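Local structure of putative transcriptional regulator (TetR/AcrR family) (Acinetobacter sp., 3KNW) at residues V136-R148 with V160-M172. The protein probably binds DNA through an N-terminal helix-turn-helix and regulates transcription, as members of the TetR/AcrR family generally do. Sequence-based numbering, arbitrary orientation.
Sequences VKRLIARMADLIR and VVPDVLAQVIYQM
Tyr170 lays its ring along helix 136-148, pointing toward that segment's N-terminal end, as a knob in the hole formed by Val136, Leu139, Ile140 and Met143. Its CG stands anti to the backbone N (chi1 -171°), which sends the ring out along that helix. All four neighbours meet the ring obliquely: CG1 of Ile140 lies 4.0 Å from Tyr170 CD2, and CG1 of Val136 lies 3.9 Å from Tyr170 CE2. Leu139 CD2 approaches Tyr170 CE1. Met143, a selenomethionine, adds a Met-aromatic contact, its SE 5.2 Å from the centroid of the Tyr170 ring; its unbranched chain brings the polarisable selenium beside the ring, about 70° off the ring normal.

One turn back, Ala166 is the second knob, among Ile140, Met143, Ala144 and Ile147. Ala166 CB comes within 3.5 Å of Ile140 O, an approach to the backbone that a small methyl permits where the helix axes are 8.2 Å apart and cross at 125°.

Ile147 answers from the other helix, entering the hole between Pro162, Leu165, Ala166 and Ile169. Its two branches divide the work: Ile147 CD1 reaches Ala166 N at 3.7 Å, while Ile147 CG2 meets Leu165 CD2 at 4.0 Å. Pro162, suited to a helix's first turn because it has no N-H to leave unpaired, sets CB against Ala144 O and CG against Arg148 CB.

Ile114 of helix 111-119 also touches Val136 and Tyr170, tying the pair into the helical C-terminal domain. No hydrogen bond joins the two segments, so shape and apolar burial, rather than polar pairing, hold these helices together.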
ATOM      1  N   VAL A 136       5.983  -2.850  12.473  1.00  7.41           N
ATOM      2  CA  VAL A 136       5.050  -3.617  11.678  1.00  6.61           C
ATOM      3  C   VAL A 136       5.235  -5.078  12.012  1.00  6.52           C
ATOM      4  O   VAL A 136       4.249  -5.802  12.138  1.00  5.61           O
ATOM      5  CB  VAL A 136       5.233  -3.388  10.169  1.00  5.94           C
ATOM      6  CG1 VAL A 136       4.422  -4.339   9.425  1.00  4.88           C
ATOM      7  CG2 VAL A 136       4.846  -2.008   9.808  1.00  4.35           C
ATOM      8  N   LYS A 137       6.474  -5.522  12.153  1.00  7.11           N
ATOM      9  CA  LYS A 137       6.706  -6.933  12.562  1.00  8.56           C
ATOM     10  C   LYS A 137       6.066  -7.265  13.928  1.00  8.37           C
ATOM     11  O   LYS A 137       5.551  -8.343  14.138  1.00  8.31           O
ATOM     12  CB  LYS A 137       8.193  -7.260  12.641  1.00  9.14           C
ATOM     13  CG  LYS A 137       8.957  -7.265  11.343  1.00 12.26           C
ATOM     14  CD  LYS A 137       8.642  -8.449  10.452  1.00 15.39           C
ATOM     15  CE  LYS A 137       9.914  -8.882   9.636  1.00 17.84           C
ATOM     16  NZ  LYS A 137      10.802  -7.700   9.169  1.00 15.79           N
ATOM     17  N   ARG A 138       6.090  -6.329  14.855  1.00  9.63           N
ATOM     18  CA  ARG A 138       5.450  -6.576  16.124  1.00 11.84           C
ATOM     19  C   ARG A 138       3.915  -6.681  16.054  1.00 12.08           C
ATOM     20  O   ARG A 138       3.316  -7.530  16.731  1.00 12.43           O
ATOM     21  CB  ARG A 138       5.850  -5.514  17.116  1.00 12.42           C
ATOM     22  CG  ARG A 138       7.123  -5.854  17.858  1.00 15.54           C
ATOM     23  CD  ARG A 138       7.196  -4.987  19.086  1.00 19.54           C
ATOM     24  NE  ARG A 138       7.564  -3.598  18.816  1.00 21.99           N
ATOM     25  CZ  ARG A 138       7.197  -2.558  19.585  1.00 25.80           C
ATOM     26  NH1 ARG A 138       7.611  -1.326  19.282  1.00 24.33           N
ATOM     27  NH2 ARG A 138       6.387  -2.725  20.648  1.00 26.62           N
ATOM     28  N   LEU A 139       3.297  -5.818  15.248  1.00 11.51           N
ATOM     29  CA  LEU A 139       1.876  -5.840  15.052  1.00 11.89           C
ATOM     30  C   LEU A 139       1.450  -7.144  14.433  1.00 11.88           C
ATOM     31  O   LEU A 139       0.563  -7.807  14.925  1.00 13.49           O
ATOM     32  CB  LEU A 139       1.445  -4.646  14.242  1.00 12.76           C
ATOM     33  CG  LEU A 139      -0.040  -4.596  13.940  1.00 15.08           C
ATOM     34  CD1 LEU A 139      -0.855  -4.490  15.212  1.00 14.79           C
ATOM     35  CD2 LEU A 139      -0.337  -3.464  12.984  1.00 13.45           C
ATOM     36  N   ILE A 140       2.130  -7.618  13.430  1.00 12.77           N
ATOM     37  CA  ILE A 140       1.705  -8.890  12.828  1.00 13.28           C
ATOM     38  C   ILE A 140       1.781 -10.004  13.901  1.00 14.87           C
ATOM     39  O   ILE A 140       0.945 -10.883  13.958  1.00 16.35           O
ATOM     40  CB  ILE A 140       2.549  -9.212  11.576  1.00 13.25           C
ATOM     41  CG1 ILE A 140       2.215  -8.189  10.455  1.00 15.11           C
ATOM     42  CG2 ILE A 140       2.314 -10.613  11.107  1.00  6.74           C
ATOM     43  CD1 ILE A 140       3.132  -8.323   9.162  1.00 13.55           C
ATOM     44  N   ALA A 141       2.770  -9.924  14.767  1.00 15.57           N
ATOM     45  CA  ALA A 141       3.016 -10.937  15.775  1.00 16.60           C
ATOM     46  C   ALA A 141       1.967 -10.877  16.909  1.00 17.17           C
ATOM     47  O   ALA A 141       1.517 -11.897  17.363  1.00 17.59           O
ATOM     48  CB  ALA A 141       4.487 -10.807  16.337  1.00 14.13           C
ATOM     49  N   ARG A 142       1.559  -9.686  17.340  1.00 18.99           N
ATOM     50  CA  ARG A 142       0.370  -9.558  18.211  1.00 19.47           C
ATOM     51  C   ARG A 142      -0.871 -10.152  17.525  1.00 19.12           C
ATOM     52  O   ARG A 142      -1.575 -10.904  18.130  1.00 19.63           O
ATOM     53  CB  ARG A 142       0.059  -8.096  18.558  1.00 20.54           C
ATOM     54  CG  ARG A 142       1.079  -7.351  19.372  1.00 22.07           C
ATOM     55  CD  ARG A 142       1.054  -7.764  20.788  1.00 26.50           C
ATOM     56  NE  ARG A 142      -0.072  -7.244  21.593  1.00 29.72           N
ATOM     57  CZ  ARG A 142      -0.198  -5.980  22.016  1.00 28.68           C
ATOM     58  NH1 ARG A 142      -1.239  -5.639  22.763  1.00 26.96           N
ATOM     59  NH2 ARG A 142       0.697  -5.056  21.676  1.00 29.21           N
HETATM   60  N   MSE A 143      -1.153  -9.827  16.270  1.00 19.27           N
HETATM   61  CA  MSE A 143      -2.282 -10.495  15.604  1.00 20.04           C
HETATM   62  C   MSE A 143      -2.113 -12.013  15.665  1.00 19.72           C
HETATM   63  O   MSE A 143      -3.080 -12.748  15.808  1.00 19.62           O
HETATM   64  CB  MSE A 143      -2.481 -10.057  14.158  1.00 19.86           C
HETATM   65  CG  MSE A 143      -2.921  -8.601  14.018  1.00 23.15           C
HETATM   66 SE   MSE A 143      -3.001  -8.034  12.150  0.70 25.35          SE
HETATM   67  CE  MSE A 143      -1.850  -6.610  12.424  1.00 24.28           C
ATOM     68  N   ALA A 144      -0.875 -12.452  15.508  1.00 18.99           N
ATOM     69  CA  ALA A 144      -0.558 -13.876  15.501  1.00 19.08           C
ATOM     70  C   ALA A 144      -0.924 -14.470  16.845  1.00 18.57           C
ATOM     71  O   ALA A 144      -1.609 -15.455  16.878  1.00 17.55           O
ATOM     72  CB  ALA A 144       0.936 -14.110  15.176  1.00 15.71           C
ATOM     73  N   ASP A 145      -0.443 -13.850  17.932  1.00 20.08           N
ATOM     74  CA  ASP A 145      -0.691 -14.290  19.306  1.00 21.37           C
ATOM     75  C   ASP A 145      -2.221 -14.429  19.495  1.00 21.01           C
ATOM     76  O   ASP A 145      -2.719 -15.446  20.002  1.00 21.21           O
ATOM     77  CB  ASP A 145      -0.115 -13.275  20.324  1.00 22.37           C
ATOM     78  CG  ASP A 145       1.450 -13.204  20.303  1.00 28.22           C
ATOM     79  OD1 ASP A 145       2.078 -14.225  19.884  1.00 35.87           O
ATOM     80  OD2 ASP A 145       2.068 -12.158  20.696  1.00 30.61           O
ATOM     81  N   LEU A 146      -2.956 -13.433  19.004  1.00 19.61           N
ATOM     82  CA  LEU A 146      -4.398 -13.362  19.159  1.00 19.11           C
ATOM     83  C   LEU A 146      -5.094 -14.421  18.270  1.00 18.88           C
ATOM     84  O   LEU A 146      -6.012 -15.088  18.690  1.00 17.74           O
ATOM     85  CB  LEU A 146      -4.815 -11.918  18.866  1.00 18.77           C
ATOM     86  CG  LEU A 146      -6.156 -11.392  19.277  1.00 20.22           C
ATOM     87  CD1 LEU A 146      -6.392 -11.507  20.823  1.00 15.76           C
ATOM     88  CD2 LEU A 146      -6.294 -10.006  18.768  1.00 16.81           C
ATOM     89  N   ILE A 147      -4.617 -14.671  17.062  1.00 19.13           N
ATOM     90  CA  ILE A 147      -5.253 -15.737  16.289  1.00 19.37           C
ATOM     91  C   ILE A 147      -5.060 -17.087  17.000  1.00 21.25           C
ATOM     92  O   ILE A 147      -5.901 -18.007  16.901  1.00 20.93           O
ATOM     93  CB  ILE A 147      -4.775 -15.746  14.845  1.00 19.12           C
ATOM     94  CG1 ILE A 147      -5.273 -14.476  14.135  1.00 19.79           C
ATOM     95  CG2 ILE A 147      -5.291 -16.964  14.085  1.00 16.91           C
ATOM     96  CD1 ILE A 147      -4.524 -14.121  12.850  1.00 18.29           C
ATOM     97  N   ARG A 148      -3.932 -17.240  17.711  1.00 22.41           N
ATOM     98  CA  ARG A 148      -3.620 -18.543  18.286  1.00 22.45           C
ATOM     99  C   ARG A 148      -4.510 -18.734  19.529  1.00 21.33           C
ATOM    100  O   ARG A 148      -5.205 -19.739  19.622  1.00 20.51           O
ATOM    101  CB  ARG A 148      -2.124 -18.737  18.537  1.00 23.53           C
ATOM    102  CG  ARG A 148      -1.772 -19.207  19.922  1.00 27.09           C
ATOM    103  CD  ARG A 148      -0.807 -20.312  19.943  1.00 30.82           C
ATOM    104  NE  ARG A 148       0.564 -19.839  19.827  1.00 36.28           N
ATOM    105  CZ  ARG A 148       1.631 -20.504  20.303  1.00 37.89           C
ATOM    106  NH1 ARG A 148       1.482 -21.659  20.939  1.00 38.54           N
ATOM    107  NH2 ARG A 148       2.859 -20.017  20.137  1.00 37.70           N
ATOM    108  N   VAL A 160      -5.566 -22.732   9.534  1.00 19.51           N
ATOM    109  CA  VAL A 160      -4.427 -22.056   8.962  1.00 16.97           C
ATOM    110  C   VAL A 160      -3.608 -21.546  10.103  1.00 17.30           C
ATOM    111  O   VAL A 160      -4.085 -20.991  11.085  1.00 17.83           O
ATOM    112  CB  VAL A 160      -4.840 -20.905   8.016  1.00 17.92           C
ATOM    113  CG1 VAL A 160      -3.554 -20.087   7.539  1.00 15.21           C
ATOM    114  CG2 VAL A 160      -5.693 -21.441   6.791  1.00 12.40           C
ATOM    115  N   VAL A 161      -2.336 -21.748   9.975  1.00 16.71           N
ATOM    116  CA  VAL A 161      -1.427 -21.465  11.060  1.00 16.28           C
ATOM    117  C   VAL A 161      -1.403 -19.959  11.368  1.00 14.43           C
ATOM    118  O   VAL A 161      -1.423 -19.171  10.493  1.00 13.20           O
ATOM    119  CB  VAL A 161      -0.026 -22.057  10.626  1.00 16.91           C
ATOM    120  CG1 VAL A 161       1.086 -21.061  10.803  1.00 16.22           C
ATOM    121  CG2 VAL A 161       0.162 -23.344  11.361  1.00 16.83           C
ATOM    122  N   PRO A 162      -1.349 -19.570  12.638  1.00 14.22           N
ATOM    123  CA  PRO A 162      -1.432 -18.180  12.982  1.00 14.27           C
ATOM    124  C   PRO A 162      -0.490 -17.247  12.341  1.00 15.42           C
ATOM    125  O   PRO A 162      -0.842 -16.079  12.129  1.00 17.10           O
ATOM    126  CB  PRO A 162      -1.149 -18.167  14.480  1.00 14.09           C
ATOM    127  CG  PRO A 162      -1.455 -19.429  14.940  1.00 12.92           C
ATOM    128  CD  PRO A 162      -1.484 -20.409  13.829  1.00 13.80           C
ATOM    129  N   ASP A 163       0.719 -17.692  12.067  1.00 16.49           N
ATOM    130  CA  ASP A 163       1.732 -16.801  11.566  1.00 17.25           C
ATOM    131  C   ASP A 163       1.457 -16.491  10.083  1.00 16.41           C
ATOM    132  O   ASP A 163       1.832 -15.413   9.589  1.00 17.93           O
ATOM    133  CB  ASP A 163       3.112 -17.391  11.856  1.00 18.43           C
ATOM    134  CG  ASP A 163       3.312 -17.653  13.366  1.00 27.03           C
ATOM    135  OD1 ASP A 163       3.949 -16.730  13.988  1.00 28.95           O
ATOM    136  OD2 ASP A 163       2.726 -18.720  13.933  1.00 31.83           O
ATOM    137  N   VAL A 164       0.806 -17.423   9.375  1.00 14.46           N
ATOM    138  CA  VAL A 164       0.369 -17.212   7.995  1.00 12.54           C
ATOM    139  C   VAL A 164      -0.869 -16.335   8.008  1.00 13.12           C
ATOM    140  O   VAL A 164      -0.997 -15.373   7.260  1.00 14.87           O
ATOM    141  CB  VAL A 164       0.146 -18.592   7.256  1.00 12.29           C
ATOM    142  CG1 VAL A 164      -0.490 -18.435   5.888  1.00  9.97           C
ATOM    143  CG2 VAL A 164       1.464 -19.307   7.109  1.00  8.13           C
ATOM    144  N   LEU A 165      -1.800 -16.590   8.904  1.00 13.23           N
ATOM    145  CA  LEU A 165      -3.086 -15.911   8.746  1.00 13.04           C
ATOM    146  C   LEU A 165      -2.905 -14.428   9.096  1.00 12.22           C
ATOM    147  O   LEU A 165      -3.479 -13.568   8.469  1.00 12.98           O
ATOM    148  CB  LEU A 165      -4.144 -16.604   9.559  1.00 12.65           C
ATOM    149  CG  LEU A 165      -5.583 -16.178   9.400  1.00 15.65           C
ATOM    150  CD1 LEU A 165      -6.074 -16.251   7.964  1.00 13.27           C
ATOM    151  CD2 LEU A 165      -6.438 -17.082  10.298  1.00 14.62           C
ATOM    152  N   ALA A 166      -2.097 -14.121  10.087  1.00 11.07           N
ATOM    153  CA  ALA A 166      -1.918 -12.751  10.464  1.00 10.76           C
ATOM    154  C   ALA A 166      -1.316 -11.956   9.321  1.00 11.62           C
ATOM    155  O   ALA A 166      -1.615 -10.796   9.171  1.00 12.20           O
ATOM    156  CB  ALA A 166      -1.057 -12.663  11.657  1.00 11.24           C
ATOM    157  N   GLN A 167      -0.481 -12.590   8.490  1.00 12.15           N
ATOM    158  CA  GLN A 167       0.122 -11.905   7.339  1.00 11.78           C
ATOM    159  C   GLN A 167      -0.906 -11.692   6.225  1.00 12.23           C
ATOM    160  O   GLN A 167      -0.968 -10.614   5.611  1.00 11.51           O
ATOM    161  CB  GLN A 167       1.278 -12.720   6.738  1.00 12.33           C
ATOM    162  CG  GLN A 167       2.609 -12.662   7.519  1.00 11.87           C
ATOM    163  CD  GLN A 167       3.658 -13.589   6.916  1.00 14.60           C
ATOM    164  OE1 GLN A 167       4.328 -13.255   5.889  1.00 15.91           O
ATOM    165  NE2 GLN A 167       3.811 -14.748   7.523  1.00 10.79           N
ATOM    166  N   VAL A 168      -1.657 -12.747   5.943  1.00 10.88           N
ATOM    167  CA  VAL A 168      -2.662 -12.648   4.996  1.00 11.44           C
ATOM    168  C   VAL A 168      -3.614 -11.515   5.351  1.00 10.86           C
ATOM    169  O   VAL A 168      -3.885 -10.608   4.547  1.00  9.21           O
ATOM    170  CB  VAL A 168      -3.476 -13.903   4.957  1.00 12.65           C
ATOM    171  CG1 VAL A 168      -4.743 -13.588   4.120  1.00 14.12           C
ATOM    172  CG2 VAL A 168      -2.637 -15.016   4.388  1.00 11.27           C
ATOM    173  N   ILE A 169      -4.116 -11.560   6.569  1.00 10.45           N
ATOM    174  CA  ILE A 169      -5.058 -10.540   6.986  1.00 11.05           C
ATOM    175  C   ILE A 169      -4.406  -9.146   6.913  1.00 10.87           C
ATOM    176  O   ILE A 169      -4.957  -8.203   6.263  1.00 11.38           O
ATOM    177  CB  ILE A 169      -5.594 -10.819   8.374  1.00 11.20           C
ATOM    178  CG1 ILE A 169      -6.513 -12.009   8.345  1.00 12.84           C
ATOM    179  CG2 ILE A 169      -6.336  -9.634   8.921  1.00 12.57           C
ATOM    180  CD1 ILE A 169      -6.880 -12.466   9.736  1.00 14.78           C
ATOM    181  N   TYR A 170      -3.212  -9.022   7.481  1.00  9.69           N
ATOM    182  CA  TYR A 170      -2.596  -7.713   7.480  1.00 10.90           C
ATOM    183  C   TYR A 170      -2.244  -7.213   6.049  1.00 10.10           C
ATOM    184  O   TYR A 170      -2.400  -6.043   5.740  1.00 10.17           O
ATOM    185  CB  TYR A 170      -1.402  -7.664   8.415  1.00 10.45           C
ATOM    186  CG  TYR A 170      -0.866  -6.278   8.604  1.00 13.50           C
ATOM    187  CD1 TYR A 170      -1.405  -5.422   9.538  1.00 15.43           C
ATOM    188  CD2 TYR A 170       0.203  -5.829   7.877  1.00 17.21           C
ATOM    189  CE1 TYR A 170      -0.879  -4.134   9.743  1.00 15.34           C
ATOM    190  CE2 TYR A 170       0.725  -4.539   8.080  1.00 18.95           C
ATOM    191  CZ  TYR A 170       0.194  -3.723   9.032  1.00 15.54           C
ATOM    192  OH  TYR A 170       0.704  -2.458   9.210  1.00 19.84           O
ATOM    193  N   GLN A 171      -1.833  -8.108   5.178  1.00  9.88           N
ATOM    194  CA  GLN A 171      -1.513  -7.721   3.825  1.00  9.77           C
ATOM    195  C   GLN A 171      -2.749  -7.269   3.091  1.00  9.80           C
ATOM    196  O   GLN A 171      -2.695  -6.267   2.438  1.00 11.30           O
ATOM    197  CB  GLN A 171      -0.885  -8.868   3.077  1.00  9.66           C
ATOM    198  CG  GLN A 171       0.575  -9.037   3.421  1.00  9.42           C
ATOM    199  CD  GLN A 171       1.182 -10.290   2.867  1.00  7.41           C
ATOM    200  OE1 GLN A 171       2.255 -10.680   3.256  1.00  7.29           O
ATOM    201  NE2 GLN A 171       0.501 -10.915   1.969  1.00  9.04           N
HETATM  202  N   MSE A 172      -3.854  -7.993   3.213  1.00  9.59           N
HETATM  203  CA  MSE A 172      -5.124  -7.649   2.568  1.00  8.30           C
HETATM  204  C   MSE A 172      -5.665  -6.368   3.051  1.00  9.63           C
HETATM  205  O   MSE A 172      -6.156  -5.579   2.244  1.00 10.35           O
HETATM  206  CB  MSE A 172      -6.157  -8.740   2.766  1.00  8.38           C
HETATM  207  CG  MSE A 172      -7.593  -8.412   2.265  1.00  8.76           C
HETATM  208 SE   MSE A 172      -8.697  -9.969   2.646  0.70  3.64          SE
HETATM  209  CE  MSE A 172      -9.038  -9.685   4.478  1.00  6.72           C
TER